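Long-range contacts in alanine dehydrogenase/pyridine nucleotide transhydrogenase (Mycobacterium smegmatis str. MC2 155, PDB 3P2Y), which probably transfers hydride between NADH and NADP as the alpha-1 subunit of a proton-pumping nicotinamide nucleotide transhydrogenase: residues A165-R170 against G295-D300; S186-G191 against T264-V269; A208-Y213 against V226-L231. One frame throughout, in Å; residues are numbered along the deposited sequence. Where two conformers were deposited one is given.

All three contacts belong to one Rossmann-type sheet whose strands run side by side in the order 229-230, 209-213, 186-190, 268-271 and 297-300. Interaction 2, the middle of the series, meets interaction 1 where strands 268-271 and 297-300 pair, with Val299 N 2.7 Å from Val269 O, and meets interaction 3 where Ala187 N lies 2.8 Å from Lys209 O. The centres of interactions 1 and 3 are about 17 Å apart, and they do not touch. A hydrated sodium ion sits at interaction 2, about 7 Å from the Arg170 side chain of interaction 1. Strand 186-190 leads into Gly191 of a probable GxGxxG nucleotide-binding turn; the calcium sites lie elsewhere.

Interaction 1. Residues A165-R170 against G295-D300; sequences ASLSTR and GSVVVD
Arg170 reaches Ser296 with the edge of its guanidinium: NH2 donates to Ser296 OG over 3.3 Å, a long bond bent to 135° at the hydrogen although the oxygen lies close to the guanidinium plane. The chain bends at chi3 (-61°), which carries NH1 past the backbone of Gly295, 3.8 Å from its CA. Thr169 presses on the same glycine, which has positive phi, its OG1 3.4 Å from Gly295 CA. Val297 supplies the apolar part: its CG2 branch lies 3.6 Å from Ser168 N and 3.9 Å from Leu167 CB, against the end of helix 148-167. Two waters fill in between the backbones, and Gly295 O accepts from both. One also donates to Leu167 O; the other accepts a hydrogen bond from Ser168 OG at 2.6 Å. Ser168 OG in turn accepts from Arg170 N (3.1 Å), an ST turn that shapes the chain just after the helix. Further out, Arg170 NH1 donates to Pro294 O and pairs with Glu337 of the second subunit, while NH2 forms a salt bridge with Asp267; Ser296 OG is also hydrogen-bonded to Gln293 O. With carboxylates of two subunits drawing on one guanidinium, the arginine charge is probably well balanced, and its place ties the start of strand 297-300 and the end of helix 148-167 to the dimer interface.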
loop_
_atom_site.group_PDB
_atom_site.type_symbol
_atom_site.label_atom_id
_atom_site.label_comp_id
_atom_site.label_asym_id
_atom_site.label_seq_id
_atom_site.Cartn_x
_atom_site.Cartn_y
_atom_site.Cartn_z
ATOM N N ALA A 165 2.107 5.872 -0.842
ATOM C CA ALA A 165 1.624 5.628 -2.216
ATOM C C ALA A 165 0.165 5.184 -2.208
ATOM O O ALA A 165 -0.595 5.517 -3.137
ATOM C CB ALA A 165 2.510 4.580 -2.902
ATOM N N SER A 166 -0.225 4.423 -1.181
ATOM C CA SER A 166 -1.610 3.927 -1.104
ATOM C C SER A 166 -2.615 5.052 -0.774
ATOM O O SER A 166 -3.804 4.998 -1.182
ATOM C CB SER A 166 -1.710 2.827 -0.036
ATOM O OG SER A 166 -0.922 1.707 -0.463
ATOM N N LEU A 167 -2.170 6.042 0.000
ATOM C CA LEU A 167 -3.037 7.199 0.368
ATOM C C LEU A 167 -3.053 8.335 -0.660
ATOM O O LEU A 167 -3.989 9.148 -0.694
ATOM C CB LEU A 167 -2.625 7.788 1.723
ATOM C CG LEU A 167 -2.897 6.871 2.917
ATOM C CD1 LEU A 167 -2.159 7.437 4.157
ATOM C CD2 LEU A 167 -4.380 6.773 3.203
ATOM N N SER A 168 -2.038 8.381 -1.504
ATOM C CA SER A 168 -1.949 9.434 -2.524
ATOM C C SER A 168 -3.166 9.396 -3.465
ATOM O O SER A 168 -3.704 8.332 -3.758
ATOM C CB SER A 168 -0.670 9.222 -3.346
ATOM O OG SER A 168 -0.497 10.296 -4.285
ATOM N N THR A 169 -3.569 10.554 -3.978
ATOM C CA THR A 169 -4.650 10.568 -4.972
ATOM C C THR A 169 -4.057 10.410 -6.376
ATOM O O THR A 169 -4.784 10.421 -7.339
ATOM C CB THR A 169 -5.425 11.882 -4.908
ATOM O OG1 THR A 169 -4.501 12.952 -5.097
ATOM C CG2 THR A 169 -6.116 11.998 -3.545
ATOM N N ARG A 170 -2.726 10.238 -6.462
ATOM C CA ARG A 170 -2.021 10.241 -7.758
ATOM C C ARG A 170 -1.073 9.040 -7.834
ATOM O O ARG A 170 -0.666 8.509 -6.787
ATOM C CB ARG A 170 -1.178 11.521 -7.859
ATOM C CG ARG A 170 -2.047 12.794 -8.102
ATOM C CD ARG A 170 -1.217 14.059 -8.252
ATOM N NE ARG A 170 -0.391 14.393 -7.061
ATOM C CZ ARG A 170 -0.839 15.028 -5.980
ATOM N NH1 ARG A 170 -2.145 15.324 -5.830
ATOM N NH2 ARG A 170 0.003 15.337 -5.006
ATOM N N GLY A 295 -4.104 16.411 -2.137
ATOM C CA GLY A 295 -3.840 14.993 -2.435
ATOM C C GLY A 295 -2.425 14.531 -2.111
ATOM O O GLY A 295 -2.115 13.316 -2.207
ATOM N N SER A 296 -1.574 15.474 -1.710
ATOM C CA SER A 296 -0.229 15.135 -1.205
ATOM C C SER A 296 -0.359 14.430 0.140
ATOM O O SER A 296 -1.419 14.500 0.783
ATOM C CB SER A 296 0.641 16.389 -1.080
ATOM O OG SER A 296 0.735 17.063 -2.336
ATOM N N VAL A 297 0.666 13.688 0.546
ATOM C CA VAL A 297 0.581 12.927 1.800
ATOM C C VAL A 297 1.838 13.166 2.629
ATOM O O VAL A 297 2.946 13.160 2.088
ATOM C CB VAL A 297 0.504 11.381 1.526
ATOM C CG1 VAL A 297 0.394 10.580 2.833
ATOM C CG2 VAL A 297 -0.700 11.015 0.616
ATOM N N VAL A 298 1.656 13.343 3.939
ATOM C CA VAL A 298 2.749 13.356 4.893
ATOM C C VAL A 298 2.633 12.077 5.709
ATOM O O VAL A 298 1.596 11.842 6.358
ATOM C CB VAL A 298 2.659 14.573 5.881
ATOM C CG1 VAL A 298 3.767 14.502 6.995
ATOM C CG2 VAL A 298 2.758 15.907 5.110
ATOM N N VAL A 299 3.686 11.261 5.682
ATOM C CA VAL A 299 3.715 10.013 6.477
ATOM C C VAL A 299 4.713 10.279 7.612
ATOM O O VAL A 299 5.926 10.357 7.400
ATOM C CB VAL A 299 4.174 8.802 5.651
ATOM C CG1 VAL A 299 4.073 7.497 6.524
ATOM C CG2 VAL A 299 3.334 8.653 4.340
ATOM N N ASP A 300 4.180 10.471 8.814
ATOM C CA ASP A 300 4.969 10.844 9.992
ATOM C C ASP A 300 5.180 9.588 10.822
ATOM O O ASP A 300 4.215 9.008 11.351
ATOM C CB ASP A 300 4.162 11.925 10.756
ATOM C CG ASP A 300 4.896 12.522 11.957
ATOM O OD1 ASP A 300 5.908 11.972 12.442
ATOM O OD2 ASP A 300 4.372 13.545 12.468
HETATM O O HOH W 1 -4.012 11.911 -0.319
HETATM O O HOH W 2 0.330 12.246 -2.841
#

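Interaction 2. Residues S186-G191 against T264-V269; sequences SALVLG and TKFDIV. With NA (sodium ion), chain E.
Ser186 O is gripped by two successive backbone N-H groups, Asp267 N at 2.9 Å and Ile268 N at 3.2 Å. The Ile268 donor lies in the carbonyl plane, whereas that of Asp267 is tilted 16° from it. The Asp267 carboxylate bends back to the same residue: OD2 accepts from Ser186 N at 2.8 Å through its anti lone pair, in a nearly straight bond (172° at the hydrogen). Ser186 is thus held at both its N-H and its carbonyl. Water bound to the sodium ion donates to that OD2, and a second, more loosely coordinated water donates to OD1, the oxygen that faces Arg170. Lys265 O coordinates the ion directly at 2.6 Å, and waters provide its other ligands, so the carboxylate acts from the second shell and probably helps to offset the ion's charge. Beyond this, the chains run as parallel neighbours in the Rossmann-type sheet: Leu188 N donates to Ile268 O (2.9 Å), and Ala187 CA packs a C-H against that oxygen. Strand 186-190 leads into Gly191, the first glycine of a sequence consistent with the GxGxxG dinucleotide-binding turn. The Phe266 ring turns one face to Leu188, whose CB stands over the ring centre 3.5 Å from the centroid, in a CH-pi contact. With CG anti to the backbone N (chi1 171°), the isobutyl group runs along the ring, and Leu188 CD2 sits above its CD2-CE2 edge, 3.8 Å from Phe266 CD2; the two side chains cross at about a right angle. The Ser186 CB lies obliquely beside CD1 of the ring. On the Leu188 face of the sheet, Leu190 CD1 meets Val269 CG1 at 4.1 Å, and Ile263 of helix 249-263 covers Leu188, Leu190 and Val269 together.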
loop_
_atom_site.group_PDB
_atom_site.type_symbol
_atom_site.label_atom_id
_atom_site.label_comp_id
_atom_site.label_asym_id
_atom_site.label_seq_id
_atom_site.Cartn_x
_atom_site.Cartn_y
_atom_site.Cartn_z
ATOM N N SER A 186 7.030 13.389 -6.659
ATOM C CA SER A 186 8.272 13.733 -5.973
ATOM C C SER A 186 8.120 13.352 -4.503
ATOM O O SER A 186 7.123 13.693 -3.880
ATOM C CB SER A 186 8.601 15.213 -6.118
ATOM O OG SER A 186 8.901 15.528 -7.470
ATOM N N ALA A 187 9.102 12.626 -3.979
ATOM C CA ALA A 187 9.092 12.194 -2.579
ATOM C C ALA A 187 10.278 12.802 -1.844
ATOM O O ALA A 187 11.405 12.808 -2.351
ATOM C CB ALA A 187 9.153 10.666 -2.489
ATOM N N LEU A 188 9.988 13.321 -0.652
ATOM C CA LEU A 188 11.011 13.891 0.247
ATOM C C LEU A 188 11.045 13.097 1.542
ATOM O O LEU A 188 9.991 12.829 2.142
ATOM C CB LEU A 188 10.637 15.350 0.579
ATOM C CG LEU A 188 11.458 16.061 1.673
ATOM C CD1 LEU A 188 12.902 16.284 1.181
ATOM C CD2 LEU A 188 10.811 17.419 1.944
ATOM N N VAL A 189 12.248 12.700 1.965
ATOM C CA VAL A 189 12.383 11.994 3.243
ATOM C C VAL A 189 13.168 12.902 4.176
ATOM O O VAL A 189 14.260 13.374 3.823
ATOM C CB VAL A 189 13.090 10.637 3.048
ATOM C CG1 VAL A 189 13.303 9.914 4.399
ATOM C CG2 VAL A 189 12.207 9.748 2.116
ATOM N N LEU A 190 12.598 13.138 5.355
ATOM C CA LEU A 190 13.218 14.008 6.363
ATOM C C LEU A 190 13.669 13.134 7.519
ATOM O O LEU A 190 12.836 12.491 8.200
ATOM C CB LEU A 190 12.193 15.061 6.828
ATOM C CG LEU A 190 11.691 16.026 5.745
ATOM C CD1 LEU A 190 10.639 16.986 6.392
ATOM C CD2 LEU A 190 12.865 16.828 5.073
ATOM N N GLY A 191 14.987 13.066 7.704
ATOM C CA GLY A 191 15.604 12.148 8.680
ATOM C C GLY A 191 16.008 10.915 7.901
ATOM O O GLY A 191 15.143 10.137 7.483
ATOM N N THR A 264 6.665 22.157 0.593
ATOM C CA THR A 264 5.440 22.437 -0.162
ATOM C C THR A 264 5.479 21.883 -1.565
ATOM O O THR A 264 4.425 21.705 -2.176
ATOM C CB THR A 264 5.124 23.979 -0.242
ATOM O OG1 THR A 264 6.088 24.652 -1.073
ATOM C CG2 THR A 264 5.107 24.575 1.138
ATOM N N LYS A 265 6.687 21.591 -2.065
ATOM C CA LYS A 265 6.886 21.157 -3.458
ATOM C C LYS A 265 6.692 19.650 -3.690
ATOM O O LYS A 265 6.693 19.204 -4.838
ATOM C CB LYS A 265 8.283 21.504 -3.990
ATOM C CG LYS A 265 8.729 22.960 -3.829
ATOM C CD LYS A 265 7.721 23.929 -4.412
ATOM C CE LYS A 265 8.342 25.320 -4.552
ATOM N NZ LYS A 265 7.324 26.291 -5.049
ATOM N N PHE A 266 6.510 18.885 -2.629
ATOM C CA PHE A 266 6.537 17.410 -2.758
ATOM C C PHE A 266 5.161 16.774 -2.658
ATOM O O PHE A 266 4.287 17.289 -1.940
ATOM C CB PHE A 266 7.465 16.813 -1.702
ATOM C CG PHE A 266 8.914 17.061 -1.999
ATOM C CD1 PHE A 266 9.633 16.166 -2.769
ATOM C CD2 PHE A 266 9.532 18.225 -1.534
ATOM C CE1 PHE A 266 10.992 16.415 -3.061
ATOM C CE2 PHE A 266 10.869 18.499 -1.835
ATOM C CZ PHE A 266 11.592 17.598 -2.598
ATOM N N ASP A 267 4.986 15.644 -3.352
ATOM C CA ASP A 267 3.720 14.900 -3.310
ATOM C C ASP A 267 3.638 13.954 -2.128
ATOM O O ASP A 267 2.547 13.661 -1.637
ATOM C CB ASP A 267 3.537 14.123 -4.641
ATOM C CG ASP A 267 3.636 15.040 -5.839
ATOM O OD1 ASP A 267 2.690 15.854 -6.026
ATOM O OD2 ASP A 267 4.661 14.966 -6.586
ATOM N N ILE A 268 4.794 13.439 -1.696
ATOM C CA ILE A 268 4.845 12.508 -0.571
ATOM C C ILE A 268 5.996 12.978 0.288
ATOM O O ILE A 268 7.090 13.165 -0.230
ATOM C CB ILE A 268 5.079 11.034 -1.027
ATOM C CG1 ILE A 268 3.881 10.560 -1.879
ATOM C CG2 ILE A 268 5.200 10.114 0.224
ATOM C CD1 ILE A 268 4.031 9.173 -2.536
ATOM N N VAL A 269 5.753 13.157 1.598
ATOM C CA VAL A 269 6.812 13.542 2.522
ATOM C C VAL A 269 6.799 12.517 3.653
ATOM O O VAL A 269 5.742 12.288 4.298
ATOM C CB VAL A 269 6.588 14.977 3.109
ATOM C CG1 VAL A 269 7.658 15.286 4.190
ATOM C CG2 VAL A 269 6.599 16.026 1.987
HETATM NA NA NA E . 5.586 19.398 -7.241
HETATM O O HOH W 3 5.781 17.139 -7.455
HETATM O O HOH W 4 3.260 18.663 -5.512
HETATM O O HOH W 5 4.635 21.751 -6.486
HETATM O O HOH W 6 8.271 19.170 -7.462
HETATM O O HOH W 7 3.941 18.922 -9.067
#

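Interaction 3. Residues A208-Y213 against V226-L231; sequences AKTTGY and VGAQWL
Leu231 leans its side chain along strand 209-213. Its CB lies 3.6 Å from Gly212 O and 3.7 Å from Thr211 CG2; a chi1 of -178° points CG away from the residue's own N, and the chain runs on until CD2 meets Tyr213 CB at 3.9 Å. Leu231 O comes to the edge of the tyrosine ring, in its plane near CD1. The two backbones pair in parallel register: Gln229 N donates to Thr210 O, Gly212 N to Gln229 O (2.8 Å), and Leu231 N to Gly212 O in an almost straight bond (177°). At the start of the pairing, Thr210 OG1 packs 3.4 Å from Ala228 CB and donates a hydrogen bond to a water that in turn donates to Val226 O. Gly227, with positive phi, closes helix 220-225 as the C-prime residue of a Schellman motif, turning the chain into the strand. The contact joins the two strands of the beta-alpha-beta unit 209-213, 220-225, 229-230: Trp230 folds back on Ala220 and Val223 of that helix, Ala228 touches Leu200 of helix 194-206, and Thr211 and Tyr213 rest against Leu188 and Leu190 of strand 186-190.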
loop_
_atom_site.group_PDB
_atom_site.type_symbol
_atom_site.label_atom_id
_atom_site.label_comp_id
_atom_site.label_asym_id
_atom_site.label_seq_id
_atom_site.Cartn_x
_atom_site.Cartn_y
_atom_site.Cartn_z
ATOM N N ALA A 208 9.301 7.206 -8.068
ATOM C CA ALA A 208 9.348 8.628 -7.598
ATOM C C ALA A 208 10.678 9.316 -7.891
ATOM O O ALA A 208 11.740 8.666 -7.967
ATOM C CB ALA A 208 9.057 8.726 -6.108
ATOM N N LYS A 209 10.605 10.630 -8.107
ATOM C CA LYS A 209 11.795 11.489 -8.012
ATOM C C LYS A 209 12.037 11.694 -6.515
ATOM O O LYS A 209 11.122 12.093 -5.792
ATOM C CB LYS A 209 11.497 12.824 -8.697
ATOM N N THR A 210 13.249 11.429 -6.040
ATOM C CA THR A 210 13.487 11.385 -4.579
ATOM C C THR A 210 14.514 12.399 -4.116
ATOM O O THR A 210 15.503 12.700 -4.834
ATOM C CB THR A 210 13.957 9.982 -4.111
ATOM O OG1 THR A 210 15.083 9.555 -4.899
ATOM C CG2 THR A 210 12.791 8.932 -4.274
ATOM N N THR A 211 14.272 12.891 -2.898
ATOM C CA THR A 211 15.141 13.875 -2.228
ATOM C C THR A 211 15.223 13.488 -0.770
ATOM O O THR A 211 14.196 13.157 -0.164
ATOM C CB THR A 211 14.560 15.305 -2.340
ATOM O OG1 THR A 211 14.548 15.700 -3.721
ATOM C CG2 THR A 211 15.446 16.334 -1.590
ATOM N N GLY A 212 16.424 13.569 -0.193
ATOM C CA GLY A 212 16.611 13.237 1.219
ATOM C C GLY A 212 17.206 14.415 1.948
ATOM O O GLY A 212 18.001 15.174 1.377
ATOM N N TYR A 213 16.827 14.585 3.208
ATOM C CA TYR A 213 17.372 15.675 4.036
ATOM C C TYR A 213 17.686 15.127 5.423
ATOM O O TYR A 213 16.872 14.368 5.993
ATOM C CB TYR A 213 16.332 16.810 4.182
ATOM C CG TYR A 213 16.779 17.810 5.239
ATOM C CD1 TYR A 213 17.826 18.682 4.981
ATOM C CD2 TYR A 213 16.203 17.812 6.512
ATOM C CE1 TYR A 213 18.289 19.570 5.967
ATOM C CE2 TYR A 213 16.654 18.695 7.512
ATOM C CZ TYR A 213 17.690 19.569 7.221
ATOM O OH TYR A 213 18.131 20.446 8.189
ATOM N N VAL A 226 21.454 5.880 -2.888
ATOM C CA VAL A 226 20.149 5.311 -3.265
ATOM C C VAL A 226 19.434 6.114 -4.360
ATOM O O VAL A 226 18.244 5.896 -4.657
ATOM C CB VAL A 226 19.221 5.033 -2.020
ATOM C CG1 VAL A 226 19.890 4.009 -1.118
ATOM C CG2 VAL A 226 18.873 6.336 -1.236
ATOM N N GLY A 227 20.178 7.025 -4.979
ATOM C CA GLY A 227 19.694 7.746 -6.161
ATOM C C GLY A 227 18.786 8.917 -5.862
ATOM O O GLY A 227 18.027 9.345 -6.740
ATOM N N ALA A 228 18.882 9.436 -4.633
ATOM C CA ALA A 228 18.134 10.619 -4.222
ATOM C C ALA A 228 19.010 11.861 -4.275
ATOM O O ALA A 228 20.237 11.768 -4.135
ATOM C CB ALA A 228 17.601 10.427 -2.771
ATOM N N GLN A 229 18.356 13.000 -4.493
ATOM C CA GLN A 229 18.993 14.310 -4.365
ATOM C C GLN A 229 19.187 14.634 -2.888
ATOM O O GLN A 229 18.336 14.336 -2.069
ATOM C CB GLN A 229 18.109 15.405 -4.977
ATOM C CG GLN A 229 17.917 15.312 -6.490
ATOM C CD GLN A 229 17.381 16.610 -7.075
ATOM O OE1 GLN A 229 18.024 17.653 -6.979
ATOM N NE2 GLN A 229 16.202 16.552 -7.674
ATOM N N TRP A 230 20.310 15.255 -2.570
ATOM C CA TRP A 230 20.577 15.740 -1.219
ATOM C C TRP A 230 20.079 17.174 -1.097
ATOM O O TRP A 230 20.540 18.067 -1.826
ATOM C CB TRP A 230 22.083 15.668 -0.953
ATOM C CG TRP A 230 22.578 16.292 0.349
ATOM C CD1 TRP A 230 23.458 17.373 0.471
ATOM C CD2 TRP A 230 22.326 15.832 1.677
ATOM N NE1 TRP A 230 23.735 17.602 1.808
ATOM C CE2 TRP A 230 23.049 16.678 2.566
ATOM C CE3 TRP A 230 21.553 14.778 2.217
ATOM C CZ2 TRP A 230 23.014 16.510 3.968
ATOM C CZ3 TRP A 230 21.519 14.610 3.624
ATOM C CH2 TRP A 230 22.269 15.474 4.480
ATOM N N LEU A 231 19.113 17.392 -0.211
ATOM C CA LEU A 231 18.551 18.730 -0.011
ATOM C C LEU A 231 19.542 19.610 0.766
ATOM O O LEU A 231 19.898 19.312 1.913
ATOM C CB LEU A 231 17.211 18.664 0.743
ATOM C CG LEU A 231 16.429 19.972 1.002
ATOM C CD1 LEU A 231 16.075 20.640 -0.305
ATOM C CD2 LEU A 231 15.159 19.701 1.827
HETATM O O HOH W 8 16.024 7.335 -3.695
HETATM O O HOH W 9 15.489 10.609 -7.784
HETATM O O HOH W 10 14.941 14.112 -7.308
#